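Local structure of pyroglutatmate porin OpdO (Pseudomonas aeruginosa, 3SZV) at residues D18-E21 with D22-A25; V341-A345 with A346-K350. The protein probably acts as an outer-membrane porin, a beta-barrel channel of a family that admits small carboxylates to the cell. One frame throughout, in Å; residues are numbered along the deposited sequence.

Contact 1. Residues D18-E21 with D22-A25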
loop_
_atom_site.group_PDB
_atom_site.type_symbol
_atom_site.label_atom_id
_atom_site.label_comp_id
_atom_site.label_asym_id
_atom_site.label_seq_id
_atom_site.Cartn_x
_atom_site.Cartn_y
_atom_site.Cartn_z
ATOM N N ASP A 18 4.925 29.112 14.422
ATOM C CA ASP A 18 4.385 28.823 13.097
ATOM C C ASP A 18 4.151 27.313 12.885
ATOM O O ASP A 18 3.178 26.926 12.234
ATOM C CB ASP A 18 5.255 29.456 11.995
ATOM C CG ASP A 18 5.215 31.003 12.012
ATOM O OD1 ASP A 18 4.373 31.604 12.726
ATOM O OD2 ASP A 18 6.023 31.632 11.298
ATOM N N LEU A 19 5.008 26.469 13.458
ATOM C CA LEU A 19 4.789 25.012 13.418
ATOM C C LEU A 19 3.402 24.655 13.935
ATOM O O LEU A 19 2.708 23.792 13.383
ATOM C CB LEU A 19 5.838 24.274 14.262
ATOM C CG LEU A 19 7.026 23.656 13.525
ATOM C CD1 LEU A 19 7.875 24.714 12.851
ATOM C CD2 LEU A 19 7.870 22.802 14.468
ATOM N N VAL A 20 3.002 25.313 15.012
ATOM C CA VAL A 20 1.721 25.023 15.631
ATOM C C VAL A 20 0.582 25.734 14.907
ATOM O O VAL A 20 -0.466 25.143 14.654
ATOM C CB VAL A 20 1.715 25.408 17.117
ATOM C CG1 VAL A 20 0.299 25.359 17.669
ATOM C CG2 VAL A 20 2.653 24.494 17.903
ATOM N N GLU A 21 0.796 26.994 14.557
ATOM C CA GLU A 21 -0.269 27.809 13.979
ATOM C C GLU A 21 -0.887 27.172 12.744
ATOM O O GLU A 21 -2.106 27.220 12.549
ATOM C CB GLU A 21 0.266 29.198 13.624
ATOM C CG GLU A 21 -0.750 30.113 12.960
ATOM C CD GLU A 21 -1.665 30.794 13.960
ATOM O OE1 GLU A 21 -1.489 30.572 15.178
ATOM O OE2 GLU A 21 -2.556 31.555 13.527
ATOM N N ASP A 22 -0.039 26.572 11.914
ATOM C CA ASP A 22 -0.479 25.993 10.654
ATOM C C ASP A 22 -0.629 24.474 10.746
ATOM O O ASP A 22 -0.747 23.791 9.727
ATOM C CB ASP A 22 0.509 26.339 9.532
ATOM C CG ASP A 22 0.558 27.817 9.229
ATOM O OD1 ASP A 22 1.587 28.273 8.686
ATOM O OD2 ASP A 22 -0.425 28.522 9.538
ATOM N N SER A 23 -0.613 23.948 11.969
ATOM C CA SER A 23 -0.727 22.507 12.160
ATOM C C SER A 23 -2.168 22.013 12.047
ATOM O O SER A 23 -3.121 22.790 12.143
ATOM C CB SER A 23 -0.149 22.097 13.515
ATOM O OG SER A 23 -0.986 22.500 14.577
ATOM N N HIS A 24 -2.315 20.707 11.848
ATOM C CA HIS A 24 -3.616 20.057 11.883
ATOM C C HIS A 24 -3.454 18.700 12.549
ATOM O O HIS A 24 -2.355 18.153 12.610
ATOM C CB HIS A 24 -4.186 19.884 10.477
ATOM C CG HIS A 24 -4.440 21.183 9.781
ATOM N ND1 HIS A 24 -5.440 22.048 10.171
ATOM C CD2 HIS A 24 -3.810 21.777 8.741
ATOM C CE1 HIS A 24 -5.420 23.116 9.394
ATOM N NE2 HIS A 24 -4.442 22.977 8.518
ATOM N N ALA A 25 -4.552 18.163 13.055
ATOM C CA ALA A 25 -4.513 16.914 13.792
ATOM C C ALA A 25 -5.833 16.176 13.632
ATOM O O ALA A 25 -6.894 16.786 13.474
ATOM C CB ALA A 25 -4.206 17.162 15.277
HETATM O O HOH W 1 -3.959 25.382 11.960
#

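Contact 2. Residues V341-A345 with A346-K350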
loop_
_atom_site.group_PDB
_atom_site.type_symbol
_atom_site.label_atom_id
_atom_site.label_comp_id
_atom_site.label_asym_id
_atom_site.label_seq_id
_atom_site.Cartn_x
_atom_site.Cartn_y
_atom_site.Cartn_z
ATOM N N VAL A 341 1.545 -22.505 -12.059
ATOM C CA VAL A 341 2.398 -22.357 -10.884
ATOM C C VAL A 341 3.337 -23.554 -10.740
ATOM O O VAL A 341 2.919 -24.706 -10.866
ATOM C CB VAL A 341 1.574 -22.151 -9.602
ATOM C CG1 VAL A 341 2.484 -22.107 -8.372
ATOM C CG2 VAL A 341 0.748 -20.873 -9.715
ATOM N N ALA A 342 4.609 -23.282 -10.474
ATOM C CA ALA A 342 5.573 -24.355 -10.263
ATOM C C ALA A 342 5.227 -25.188 -9.023
ATOM O O ALA A 342 4.987 -24.656 -7.927
ATOM C CB ALA A 342 6.985 -23.803 -10.174
ATOM N N ARG A 343 5.149 -26.496 -9.224
ATOM C CA ARG A 343 5.053 -27.438 -8.124
ATOM C C ARG A 343 6.185 -28.408 -8.386
ATOM O O ARG A 343 6.073 -29.297 -9.230
ATOM C CB ARG A 343 3.694 -28.160 -8.114
ATOM C CG ARG A 343 2.492 -27.214 -7.971
ATOM C CD ARG A 343 1.241 -27.920 -7.437
ATOM N NE ARG A 343 0.796 -29.005 -8.308
ATOM C CZ ARG A 343 -0.174 -29.864 -8.002
ATOM N NH1 ARG A 343 -0.801 -29.779 -6.837
ATOM N NH2 ARG A 343 -0.503 -30.820 -8.860
ATOM N N GLY A 344 7.300 -28.223 -7.691
ATOM C CA GLY A 344 8.489 -28.989 -8.005
ATOM C C GLY A 344 8.844 -28.738 -9.459
ATOM O O GLY A 344 8.842 -27.584 -9.916
ATOM N N ALA A 345 9.101 -29.814 -10.191
ATOM C CA ALA A 345 9.499 -29.735 -11.591
ATOM C C ALA A 345 8.305 -29.630 -12.542
ATOM O O ALA A 345 8.482 -29.546 -13.759
ATOM C CB ALA A 345 10.370 -30.933 -11.957
ATOM N N ALA A 346 7.094 -29.646 -11.992
ATOM C CA ALA A 346 5.889 -29.481 -12.801
ATOM C C ALA A 346 5.391 -28.037 -12.748
ATOM O O ALA A 346 5.854 -27.238 -11.935
ATOM C CB ALA A 346 4.793 -30.417 -12.330
ATOM N N ASN A 347 4.445 -27.709 -13.620
ATOM C CA ASN A 347 3.836 -26.379 -13.617
ATOM C C ASN A 347 2.313 -26.490 -13.628
ATOM O O ASN A 347 1.629 -25.764 -14.350
ATOM C CB ASN A 347 4.337 -25.551 -14.799
ATOM C CG ASN A 347 5.720 -24.974 -14.561
ATOM O OD1 ASN A 347 6.735 -25.596 -14.863
ATOM N ND2 ASN A 347 5.763 -23.765 -14.000
ATOM N N ASP A 348 1.798 -27.414 -12.821
ATOM C CA ASP A 348 0.364 -27.683 -12.775
ATOM C C ASP A 348 -0.297 -27.112 -11.532
ATOM O O ASP A 348 -1.396 -27.514 -11.164
ATOM C CB ASP A 348 0.081 -29.189 -12.898
ATOM C CG ASP A 348 0.695 -30.007 -11.764
ATOM O OD1 ASP A 348 1.533 -29.468 -11.010
ATOM O OD2 ASP A 348 0.347 -31.206 -11.637
ATOM N N GLY A 349 0.379 -26.164 -10.889
ATOM C CA GLY A 349 -0.201 -25.453 -9.762
ATOM C C GLY A 349 -1.267 -24.471 -10.210
ATOM O O GLY A 349 -1.077 -23.735 -11.180
ATOM N N LYS A 350 -2.396 -24.479 -9.509
ATOM C CA LYS A 350 -3.508 -23.590 -9.835
ATOM C C LYS A 350 -4.186 -23.107 -8.569
ATOM O O LYS A 350 -4.248 -23.818 -7.570
ATOM C CB LYS A 350 -4.525 -24.298 -10.734
ATOM C CG LYS A 350 -5.234 -25.455 -10.073
ATOM C CD LYS A 350 -6.135 -26.175 -11.065
ATOM C CE LYS A 350 -6.862 -27.338 -10.410
ATOM N NZ LYS A 350 -7.798 -27.997 -11.363
HETATM O O HOH W 2 8.628 -26.279 -12.380
HETATM O O HOH W 3 7.223 -28.047 -15.887
#

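Contact 1. Residues D18-E21 with D22-A25
The carbonyl oxygen of V20 is gripped twice by S23, two residues beyond the last helical residue. S23 OG gives its proton to V20 O at 2.7 Å, lying in the carbonyl plane on a lone pair, while the amide S23 N reaches V20 O at 2.9 Å from above that plane, 64° out of it. One acceptor thus serves two donors of a single residue without their competing for the same direction. The chi1 of 72°, which sets OG between the S23 backbone nitrogen and carbonyl carbon, turns the hydroxyl back to V20 O; the backbone turn itself brings S23 CB to 3.3 Å from L19 O. The last regular helical bond runs from D22 N to D18 O and is long, at 3.3 Å; D22 is the first residue to leave helical geometry. A water then spans the exit, donating to E21 O and to S23 O at 2.7 Å each and so linking the two carbonyls. Acidic side chains gather here: E21 OE2 and D22 OD2 stay 5.4 Å apart, their carboxylate planes turned 64° from one another. So much negative charge at a helix C-terminus is probably unfavourable, eased by the exposure of both groups. D18 instead uses OD1 to accept from Q14 of the expression tag. This is a helix-to-strand junction where the chain enters the first strand of the porin barrel. S23 OG also bonds W401 NE1 at the chain's C-terminus, and L19 pairs through its backbone with G61. Beyond the junction, H24 and A25 enter strand 24-38, bonding E59 on one flank and L400 and W401 on the other, which seats the strand between 49-59 and 387-399.

Contact 2. Residues V341-A345 with A346-K350
R343 and D348 clasp across the tip of a beta hairpin, strands 329-343 and 346-361 joined by a type II' turn from R343 to A346. The guanidinium takes the carboxylate in a side-on, two-nitrogen salt bridge: NE hydrogen-bonds D348 OD1 at 2.8 Å and NH2 hydrogen-bonds D348 OD2 at 2.9 Å. Both oxygens lie close to the guanidinium plane but are met from above their own carboxylate plane, the two groups being turned 65° apart. R343 bends at chi3 (-60°), and its CG and CD both pack against G349 CA, each at 3.7 Å. Behind this pair, V341 with G349 and R343 with A346 form antiparallel hydrogen-bonded pairs. The register slips by one residue between them, a beta bulge that places N347 and D348 opposite A342 alone. The positive phi of G344 suits the turn. Farther out, N347 ND2 bonds D309 and the carbonyl of N340, D348 O accepts from N382, and R343 NH1 makes a weak bond to N382 O. At the other polar atom of the N347 amide, a water donates to OD1 at 2.7 Å and also to A345 O at 2.9 Å.

Overall arrangement
Contacts 1 and 2 stand on opposite sides of the chain's centre, with their centres 56 Å apart and their nearest atoms about 44 Å apart, so neither touches the other. What joins them is the wall of antiparallel strands: residues 22-25 open it beside the last strand, 387-399, and 341-350 turn the chain between strands 329-343 and 346-361. Since both termini of such barrels normally face the periplasm, contact 1 is consistent with the periplasmic rim and the 341-350 hairpin with the extracellular one. One C8E detergent molecule lies about 4 Å from the L19 side chain, whereas the C8E nearest N347 is about 14 Å from that side chain.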